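Local coordinates for protein transcriptional regulator, TetR family (Marinobacter aquaeolei, PDB 3NNR) that probably binds DNA through an N-terminal helix-turn-helix domain and acts as a dimeric, all-helical transcriptional regulator, at residues D8-L11 with L12-E16; M81-Y84 with L85-F89; D146-S149 with A150-N154. All coordinates share one frame; numbering follows the deposited sequence.

How the contacts relate
All three contacts are short runs within single helices, made between one turn and the next; in each a serine hydroxyl bonds back to the carbonyl four residues earlier: S14 in contact 1, S87 in contact 2, S152 in contact 3. Contact 1 lies on the first helix of the presumed DNA-binding domain; contacts 2 and 3 belong to the C-terminal, presumed regulatory part. Centres of contacts 1 and 2 are about 25 Å apart, those of contacts 1 and 3 about 36 Å, on opposite sides of the chain's centre. Contacts 2 and 3 come within about 9 Å at their nearest atoms. An unidentified bound molecule lies near V88 of contact 2, whereas contact 3 faces the second subunit.

Contact 1: D8-L11 with L12-E16; sequences DKIL and LSSLE
S14 folds its side chain back on I10, one turn earlier in helix 6-21. Its CB lies 3.2 Å from I10 O, and the chain ends at OG, which donates to that same oxygen at 2.7 Å. The hydroxyl reaches it because OG stands anti to the carbonyl carbon of S14 and beside its backbone N (chi1 -65°), on the side of the preceding turn. I10 O therefore takes two bonds from one residue, the second from S14 N at 3.0 Å, and the two donors arrive from opposite faces of the carbonyl plane. The hydroxyl of the buried S14 thus finds its acceptor in I10 O, within its own helix. The branch CG2 of I10, itself anti to the backbone N, passes 4.0 Å from that OG.

Alongside run the backbone bonds: S13 N gives K9 O a nearly straight bond of 2.7 Å, while L12 N and L15 N bond to D8 O and L11 O. L12 CB lies 3.4 Å from D8 O.

The segment belongs to the first helix of the TetR-type N-terminal domain, whose helix-turn-helix is predicted to bind DNA. I10 is packed against L35 of helix 28-35, L42 and H45 of helix 39-45, and F46. S14 rests on I31, at the predicted helix-turn-helix, and on I52 of helix 49-67; L11 lies against E55 and I56 of that same helix.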
ATOM      1  N   ASP A   8      -9.864   5.774  29.373  1.00 68.04           N
ATOM      2  CA  ASP A   8      -9.847   6.590  28.143  1.00 67.96           C
ATOM      3  C   ASP A   8      -8.457   7.216  27.914  1.00 64.01           C
ATOM      4  O   ASP A   8      -8.033   7.320  26.771  1.00 64.32           O
ATOM      5  CB  ASP A   8     -10.982   7.622  28.147  1.00 71.02           C
ATOM      6  CG  ASP A   8     -12.373   6.980  28.042  1.00 77.51           C
ATOM      7  OD1 ASP A   8     -12.569   6.026  27.240  1.00 85.04           O
ATOM      8  OD2 ASP A   8     -13.284   7.458  28.750  1.00 89.88           O
ATOM      9  N   LYS A   9      -7.767   7.597  28.994  1.00 61.74           N
ATOM     10  CA  LYS A   9      -6.398   8.073  28.922  1.00 62.55           C
ATOM     11  C   LYS A   9      -5.520   6.959  28.364  1.00 63.15           C
ATOM     12  O   LYS A   9      -4.713   7.209  27.442  1.00 62.85           O
ATOM     13  CB  LYS A   9      -5.828   8.508  30.281  1.00 64.87           C
ATOM     14  CG  LYS A   9      -6.331   9.823  30.862  1.00 71.28           C
ATOM     15  CD  LYS A   9      -5.601  10.123  32.207  1.00 84.13           C
ATOM     16  CE  LYS A   9      -6.069  11.437  32.854  1.00 93.41           C
ATOM     17  NZ  LYS A   9      -5.532  11.628  34.247  1.00 97.74           N
ATOM     18  N   ILE A  10      -5.691   5.739  28.891  1.00 60.46           N
ATOM     19  CA  ILE A  10      -4.905   4.607  28.430  1.00 58.04           C
ATOM     20  C   ILE A  10      -5.038   4.424  26.914  1.00 55.58           C
ATOM     21  O   ILE A  10      -4.025   4.207  26.255  1.00 53.32           O
ATOM     22  CB  ILE A  10      -5.236   3.261  29.158  1.00 58.74           C
ATOM     23  CG1 ILE A  10      -4.880   3.319  30.647  1.00 61.74           C
ATOM     24  CG2 ILE A  10      -4.429   2.095  28.521  1.00 49.80           C
ATOM     25  CD1 ILE A  10      -5.599   2.285  31.465  1.00 51.62           C
ATOM     26  N   LEU A  11      -6.264   4.492  26.381  1.00 55.48           N
ATOM     27  CA  LEU A  11      -6.491   4.346  24.929  1.00 54.10           C
ATOM     28  C   LEU A  11      -5.888   5.542  24.173  1.00 54.54           C
ATOM     29  O   LEU A  11      -5.239   5.358  23.171  1.00 55.53           O
ATOM     30  CB  LEU A  11      -7.983   4.214  24.598  1.00 55.01           C
ATOM     31  CG  LEU A  11      -8.749   2.931  24.971  1.00 59.17           C
ATOM     32  CD1 LEU A  11     -10.269   3.172  24.950  1.00 53.04           C
ATOM     33  CD2 LEU A  11      -8.363   1.785  24.026  1.00 51.96           C
ATOM     34  N   LEU A  12      -6.064   6.751  24.693  1.00 57.08           N
ATOM     35  CA  LEU A  12      -5.551   7.973  24.041  1.00 60.08           C
ATOM     36  C   LEU A  12      -4.003   7.981  23.995  1.00 58.08           C
ATOM     37  O   LEU A  12      -3.393   8.241  22.932  1.00 60.06           O
ATOM     38  CB  LEU A  12      -6.069   9.234  24.759  1.00 63.42           C
ATOM     39  CG  LEU A  12      -6.330  10.500  23.927  1.00 76.68           C
ATOM     40  CD1 LEU A  12      -6.358  11.718  24.876  1.00 79.34           C
ATOM     41  CD2 LEU A  12      -5.343  10.749  22.756  1.00 84.32           C
ATOM     42  N   SER A  13      -3.389   7.698  25.137  1.00 53.23           N
ATOM     43  CA  SER A  13      -1.939   7.650  25.251  1.00 54.93           C
ATOM     44  C   SER A  13      -1.306   6.499  24.475  1.00 52.51           C
ATOM     45  O   SER A  13      -0.239   6.674  23.891  1.00 52.13           O
ATOM     46  CB  SER A  13      -1.490   7.594  26.707  1.00 56.64           C
ATOM     47  OG  SER A  13      -1.705   8.836  27.331  1.00 64.76           O
ATOM     48  N   SER A  14      -1.941   5.334  24.476  1.00 52.72           N
ATOM     49  CA  SER A  14      -1.429   4.198  23.699  1.00 51.22           C
ATOM     50  C   SER A  14      -1.392   4.552  22.224  1.00 53.92           C
ATOM     51  O   SER A  14      -0.372   4.308  21.561  1.00 59.07           O
ATOM     52  CB  SER A  14      -2.260   2.967  23.906  1.00 50.81           C
ATOM     53  OG  SER A  14      -2.135   2.566  25.233  1.00 54.36           O
ATOM     54  N   LEU A  15      -2.471   5.149  21.720  1.00 52.96           N
ATOM     55  CA  LEU A  15      -2.525   5.619  20.322  1.00 53.40           C
ATOM     56  C   LEU A  15      -1.356   6.578  19.981  1.00 54.54           C
ATOM     57  O   LEU A  15      -0.723   6.423  18.935  1.00 55.56           O
ATOM     58  CB  LEU A  15      -3.886   6.288  20.035  1.00 54.50           C
ATOM     59  CG  LEU A  15      -4.130   6.926  18.654  1.00 54.17           C
ATOM     60  CD1 LEU A  15      -4.106   5.880  17.560  1.00 46.32           C
ATOM     61  CD2 LEU A  15      -5.445   7.714  18.678  1.00 40.44           C
ATOM     62  N   GLU A  16      -1.073   7.526  20.887  1.00 56.00           N
ATOM     63  CA  GLU A  16       0.010   8.532  20.731  0.50 56.18           C
ATOM     64  C   GLU A  16       1.376   7.857  20.654  1.00 56.29           C
ATOM     65  O   GLU A  16       2.190   8.180  19.783  1.00 55.02           O
ATOM     66  CB  GLU A  16       0.038   9.543  21.905  0.50 57.23           C
ATOM     67  CG  GLU A  16       1.062  10.709  21.758  0.50 61.88           C
ATOM     68  CD  GLU A  16       1.420  11.390  23.079  0.50 64.91           C
ATOM     69  OE1 GLU A  16       0.567  11.459  23.993  0.50 65.54           O
ATOM     70  OE2 GLU A  16       2.571  11.864  23.192  0.50 65.72           O
TER

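Contact 2: M81-Y84 with L85-F89; sequences MTFY and LESVF
S87, one turn further along helix 78-94, lies over one face of the F83 ring. S87 OG stands 3.6 Å above the ring plane, offset toward the rim, and S87 CB comes within 3.6 Å of the ring atom CE1 of F83. The ring is brought there by a first torsion that sets CG anti to the backbone N (chi1 155°), from where its end comes nearer the following turn although the bond to CB leads away. S87 holds OG in the crowded position between its backbone N and carbonyl carbon (chi1 67°), where it donates to F83 O at 2.8 Å. S87 N bonds to the same oxygen at 2.9 Å, nearly in line with the C=O bond, whereas the hydroxyl is tilted 35° from the carbonyl plane. One carbonyl is thus gripped twice by a single residue, whose hydroxyl also sits against the aromatic ring.

Helix 78-94 is part of the all-helical C-terminal portion of this TetR-family protein, in which such proteins commonly hold their ligand-binding and dimerisation surfaces. The V88 side chain lies about 4 Å from an unidentified bound molecule, probably from the crystallisation liquor. L85 packs on I159 of helix 145-160 and I187 of helix 186-194, M81, a selenomethionine, on L191 and L209, and the Y84 side chain on I70, P71 and I76.

E86 stretches its chain past T82 O, with CG at 3.4 Å. Its carboxylate OE2 is hydrogen-bonded to Y213 OH, and T82 OG1 bonds to E79 O. V88 presents CG2 to Y84 O at 3.1 Å.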
HETATM    1  N   MSE A  81     -18.017  14.635  -1.906  1.00 68.14           N
HETATM    2  CA  MSE A  81     -16.880  13.860  -2.394  1.00 68.43           C
HETATM    3  C   MSE A  81     -15.593  14.276  -1.643  1.00 66.32           C
HETATM    4  O   MSE A  81     -14.896  13.425  -1.094  1.00 64.91           O
HETATM    5  CB  MSE A  81     -16.736  13.999  -3.910  1.00 69.68           C
HETATM    6  CG  MSE A  81     -15.729  13.061  -4.520  1.00 70.22           C
HETATM    7 SE   MSE A  81     -15.562  13.453  -6.393  0.75 65.04          SE
HETATM    8  CE  MSE A  81     -14.744  15.218  -6.312  1.00 64.29           C
ATOM      9  N   THR A  82     -15.347  15.581  -1.569  1.00 67.09           N
ATOM     10  CA  THR A  82     -14.164  16.116  -0.893  1.00 65.70           C
ATOM     11  C   THR A  82     -14.180  15.785   0.602  1.00 63.90           C
ATOM     12  O   THR A  82     -13.131  15.509   1.184  1.00 63.69           O
ATOM     13  CB  THR A  82     -14.026  17.628  -1.102  1.00 64.98           C
ATOM     14  OG1 THR A  82     -15.198  18.271  -0.625  1.00 80.93           O
ATOM     15  CG2 THR A  82     -13.901  17.943  -2.551  1.00 65.22           C
ATOM     16  N   PHE A  83     -15.364  15.804   1.216  1.00 66.49           N
ATOM     17  CA  PHE A  83     -15.499  15.437   2.618  1.00 64.47           C
ATOM     18  C   PHE A  83     -15.119  13.943   2.807  1.00 62.44           C
ATOM     19  O   PHE A  83     -14.253  13.610   3.635  1.00 61.97           O
ATOM     20  CB  PHE A  83     -16.887  15.734   3.175  1.00 67.28           C
ATOM     21  CG  PHE A  83     -17.211  14.863   4.327  1.00 69.39           C
ATOM     22  CD1 PHE A  83     -16.567  15.054   5.539  1.00 67.14           C
ATOM     23  CD2 PHE A  83     -18.057  13.761   4.170  1.00 67.79           C
ATOM     24  CE1 PHE A  83     -16.790  14.176   6.596  1.00 73.11           C
ATOM     25  CE2 PHE A  83     -18.303  12.903   5.219  1.00 67.72           C
ATOM     26  CZ  PHE A  83     -17.668  13.104   6.440  1.00 71.94           C
ATOM     27  N   TYR A  84     -15.734  13.047   2.034  1.00 61.08           N
ATOM     28  CA  TYR A  84     -15.410  11.620   2.146  1.00 57.10           C
ATOM     29  C   TYR A  84     -13.902  11.378   2.021  1.00 58.97           C
ATOM     30  O   TYR A  84     -13.319  10.606   2.809  1.00 59.30           O
ATOM     31  CB  TYR A  84     -16.141  10.740   1.106  1.00 58.22           C
ATOM     32  CG  TYR A  84     -17.667  10.786   1.134  1.00 57.74           C
ATOM     33  CD1 TYR A  84     -18.376  10.639   2.322  1.00 58.68           C
ATOM     34  CD2 TYR A  84     -18.404  10.920  -0.044  1.00 60.53           C
ATOM     35  CE1 TYR A  84     -19.782  10.664   2.346  1.00 61.38           C
ATOM     36  CE2 TYR A  84     -19.824  10.969  -0.027  1.00 63.32           C
ATOM     37  CZ  TYR A  84     -20.500  10.836   1.164  1.00 58.50           C
ATOM     38  OH  TYR A  84     -21.878  10.894   1.188  1.00 77.47           O
ATOM     39  N   LEU A  85     -13.269  12.041   1.048  1.00 59.15           N
ATOM     40  CA  LEU A  85     -11.833  11.877   0.815  1.00 57.25           C
ATOM     41  C   LEU A  85     -11.001  12.477   1.938  1.00 55.39           C
ATOM     42  O   LEU A  85     -10.199  11.792   2.513  1.00 54.76           O
ATOM     43  CB  LEU A  85     -11.405  12.453  -0.548  1.00 58.65           C
ATOM     44  CG  LEU A  85     -11.844  11.679  -1.777  1.00 60.90           C
ATOM     45  CD1 LEU A  85     -11.469  12.446  -3.023  1.00 66.83           C
ATOM     46  CD2 LEU A  85     -11.210  10.306  -1.779  1.00 59.73           C
ATOM     47  N   GLU A  86     -11.215  13.740   2.259  1.00 58.56           N
ATOM     48  CA  GLU A  86     -10.447  14.387   3.345  1.00 60.43           C
ATOM     49  C   GLU A  86     -10.541  13.687   4.709  1.00 59.05           C
ATOM     50  O   GLU A  86      -9.529  13.519   5.393  1.00 59.94           O
ATOM     51  CB  GLU A  86     -10.849  15.856   3.518  1.00 60.88           C
ATOM     52  CG  GLU A  86     -10.276  16.775   2.417  1.00 69.06           C
ATOM     53  CD  GLU A  86     -10.401  18.270   2.719  1.00 73.22           C
ATOM     54  OE1 GLU A  86     -10.507  18.673   3.899  1.00 84.73           O
ATOM     55  OE2 GLU A  86     -10.347  19.054   1.761  1.00 81.31           O
ATOM     56  N   SER A  87     -11.757  13.281   5.070  1.00 57.87           N
ATOM     57  CA  SER A  87     -12.038  12.680   6.367  1.00 54.56           C
ATOM     58  C   SER A  87     -11.385  11.323   6.526  1.00 51.05           C
ATOM     59  O   SER A  87     -10.880  11.019   7.594  1.00 49.89           O
ATOM     60  CB  SER A  87     -13.560  12.610   6.608  1.00 57.93           C
ATOM     61  OG  SER A  87     -14.217  11.708   5.736  1.00 55.01           O
ATOM     62  N   VAL A  88     -11.404  10.522   5.460  1.00 50.99           N
ATOM     63  CA  VAL A  88     -10.723   9.234   5.430  1.00 51.52           C
ATOM     64  C   VAL A  88      -9.196   9.472   5.510  1.00 51.43           C
ATOM     65  O   VAL A  88      -8.534   8.783   6.257  1.00 49.95           O
ATOM     66  CB  VAL A  88     -11.117   8.383   4.184  1.00 51.95           C
ATOM     67  CG1 VAL A  88     -10.278   7.159   4.086  1.00 47.47           C
ATOM     68  CG2 VAL A  88     -12.580   7.977   4.281  1.00 53.42           C
ATOM     69  N   PHE A  89      -8.654  10.440   4.761  1.00 54.15           N
ATOM     70  CA  PHE A  89      -7.209  10.745   4.859  1.00 55.48           C
ATOM     71  C   PHE A  89      -6.828  11.206   6.269  1.00 54.21           C
ATOM     72  O   PHE A  89      -5.812  10.754   6.782  1.00 52.09           O
ATOM     73  CB  PHE A  89      -6.690  11.723   3.786  1.00 55.99           C
ATOM     74  CG  PHE A  89      -6.290  11.054   2.496  1.00 50.36           C
ATOM     75  CD1 PHE A  89      -5.073  10.390   2.399  1.00 61.52           C
ATOM     76  CD2 PHE A  89      -7.096  11.099   1.377  1.00 53.93           C
ATOM     77  CE1 PHE A  89      -4.689   9.759   1.199  1.00 53.48           C
ATOM     78  CE2 PHE A  89      -6.716  10.492   0.187  1.00 54.82           C
ATOM     79  CZ  PHE A  89      -5.520   9.820   0.101  1.00 55.84           C
TER

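Contact 3: D146-S149 with A150-N154; sequences DLRS and AMSLN
Regular helical bonds join residues 146-149 to 150-154: A150 N to D146 O, M151 N to L147 O, S152 N to R148 O and L153 N to S149 O. This part of helix 145-160 belongs to the C-terminal portion of the TetR-family fold and lies at the dimer interface. L147 and M151, a selenomethionine, meet obliquely: L147 CD1 lies 3.8 Å from M151 SE. With chi1 at -85° and chi2 extended at 158°, M151 also brings SE to within 3.5 Å of L147 O.

S152 turns its hydroxyl back along the helix, and OG donates to R148 O at 2.8 Å while its own N bonds there at 2.9 Å, the two coming from opposite faces of the carbonyl plane. N128 OD1 on helix 110-136 is a second, weak partner competing for the same hydroxyl. A valine in its place would probably leave R148 O with the backbone N-H alone of its two donors here and N128 OD1 without its weak partner.

Across the interface, D146 OD2 forms a salt bridge with R214 NH2 of the second subunit, N154 ND2 bonds to Q189 O there, and A150 packs on T192 of that subunit. Standing beside its backbone N (chi1 -55°), S149 OG reaches back to a hydrogen bond with E145 O.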
ATOM      1  N   ASP A 146     -18.613  -4.807 -13.072  1.00103.43           N
ATOM      2  CA  ASP A 146     -17.234  -5.326 -12.939  1.00101.08           C
ATOM      3  C   ASP A 146     -16.146  -4.268 -12.984  1.00 96.50           C
ATOM      4  O   ASP A 146     -15.249  -4.284 -12.137  1.00 94.15           O
ATOM      5  CB  ASP A 146     -16.961  -6.404 -13.984  1.00104.67           C
ATOM      6  CG  ASP A 146     -17.801  -7.644 -13.760  1.00112.87           C
ATOM      7  OD1 ASP A 146     -18.041  -8.015 -12.586  1.00113.85           O
ATOM      8  OD2 ASP A 146     -18.203  -8.276 -14.759  1.00125.87           O
ATOM      9  N   LEU A 147     -16.215  -3.369 -13.964  1.00 95.44           N
ATOM     10  CA  LEU A 147     -15.238  -2.269 -14.076  1.00 92.57           C
ATOM     11  C   LEU A 147     -15.317  -1.280 -12.888  1.00 89.24           C
ATOM     12  O   LEU A 147     -14.306  -0.676 -12.524  1.00 90.11           O
ATOM     13  CB  LEU A 147     -15.382  -1.558 -15.424  1.00 94.58           C
ATOM     14  CG  LEU A 147     -14.507  -0.346 -15.775  1.00 98.39           C
ATOM     15  CD1 LEU A 147     -13.052  -0.520 -15.345  1.00101.72           C
ATOM     16  CD2 LEU A 147     -14.596  -0.023 -17.304  1.00 99.47           C
ATOM     17  N   ARG A 148     -16.497  -1.149 -12.272  1.00 87.05           N
ATOM     18  CA  ARG A 148     -16.692  -0.292 -11.094  1.00 83.25           C
ATOM     19  C   ARG A 148     -16.137  -0.954  -9.808  1.00 78.59           C
ATOM     20  O   ARG A 148     -15.610  -0.247  -8.941  1.00 76.37           O
ATOM     21  CB  ARG A 148     -18.183   0.100 -10.927  1.00 85.21           C
ATOM     22  CG  ARG A 148     -18.411   1.230  -9.940  1.00 83.11           C
ATOM     23  CD  ARG A 148     -19.864   1.789  -9.937  1.00100.98           C
ATOM     24  NE  ARG A 148     -20.874   0.892  -9.316  1.00108.39           N
ATOM     25  CZ  ARG A 148     -21.902   0.265  -9.920  1.00109.67           C
ATOM     26  NH1 ARG A 148     -22.184   0.415 -11.225  1.00107.32           N
ATOM     27  NH2 ARG A 148     -22.695  -0.519  -9.185  1.00111.68           N
ATOM     28  N   SER A 149     -16.307  -2.274  -9.661  1.00 76.65           N
ATOM     29  CA  SER A 149     -15.717  -3.025  -8.526  1.00 76.15           C
ATOM     30  C   SER A 149     -14.197  -2.951  -8.564  1.00 72.27           C
ATOM     31  O   SER A 149     -13.554  -2.812  -7.517  1.00 68.52           O
ATOM     32  CB  SER A 149     -16.100  -4.509  -8.547  1.00 79.06           C
ATOM     33  OG  SER A 149     -17.496  -4.670  -8.585  1.00 88.86           O
ATOM     34  N   ALA A 150     -13.649  -3.093  -9.776  1.00 73.54           N
ATOM     35  CA  ALA A 150     -12.218  -2.984 -10.032  1.00 73.53           C
ATOM     36  C   ALA A 150     -11.750  -1.567  -9.684  1.00 71.50           C
ATOM     37  O   ALA A 150     -10.806  -1.400  -8.917  1.00 68.57           O
ATOM     38  CB  ALA A 150     -11.905  -3.300 -11.474  1.00 74.45           C
HETATM   39  N   MSE A 151     -12.424  -0.559 -10.222  1.00 70.95           N
HETATM   40  CA  MSE A 151     -12.042   0.829  -9.930  1.00 71.84           C
HETATM   41  C   MSE A 151     -12.106   1.193  -8.459  1.00 70.63           C
HETATM   42  O   MSE A 151     -11.280   1.982  -8.008  1.00 72.96           O
HETATM   43  CB  MSE A 151     -12.864   1.821 -10.742  1.00 72.79           C
HETATM   44  CG  MSE A 151     -12.283   2.041 -12.097  1.00 78.56           C
HETATM   45 SE   MSE A 151     -13.601   2.682 -13.286  0.75 88.74          SE
HETATM   46  CE  MSE A 151     -14.756   3.815 -12.100  1.00 85.29           C
ATOM     47  N   SER A 152     -13.082   0.623  -7.746  1.00 69.24           N
ATOM     48  CA  SER A 152     -13.275   0.856  -6.322  1.00 67.00           C
ATOM     49  C   SER A 152     -12.121   0.298  -5.515  1.00 64.02           C
ATOM     50  O   SER A 152     -11.629   0.937  -4.601  1.00 62.00           O
ATOM     51  CB  SER A 152     -14.619   0.265  -5.850  1.00 70.24           C
ATOM     52  OG  SER A 152     -15.726   0.965  -6.430  1.00 70.83           O
ATOM     53  N   LEU A 153     -11.693  -0.902  -5.862  1.00 65.72           N
ATOM     54  CA  LEU A 153     -10.523  -1.502  -5.241  1.00 65.86           C
ATOM     55  C   LEU A 153      -9.266  -0.630  -5.461  1.00 65.57           C
ATOM     56  O   LEU A 153      -8.510  -0.423  -4.508  1.00 67.20           O
ATOM     57  CB  LEU A 153     -10.306  -2.933  -5.756  1.00 66.34           C
ATOM     58  CG  LEU A 153      -9.280  -3.817  -5.066  1.00 63.88           C
ATOM     59  CD1 LEU A 153      -9.489  -3.827  -3.567  1.00 61.90           C
ATOM     60  CD2 LEU A 153      -9.342  -5.235  -5.640  1.00 62.83           C
ATOM     61  N   ASN A 154      -9.082  -0.083  -6.676  1.00 63.93           N
ATOM     62  CA  ASN A 154      -7.935   0.807  -6.964  1.00 61.13           C
ATOM     63  C   ASN A 154      -7.928   2.047  -6.071  1.00 59.00           C
ATOM     64  O   ASN A 154      -6.877   2.438  -5.596  1.00 56.86           O
ATOM     65  CB  ASN A 154      -7.848   1.190  -8.445  1.00 62.14           C
ATOM     66  CG  ASN A 154      -7.345   0.047  -9.331  1.00 64.87           C
ATOM     67  OD1 ASN A 154      -6.698  -0.883  -8.870  1.00 59.79           O
ATOM     68  ND2 ASN A 154      -7.621   0.143 -10.612  1.00 71.53           N
TER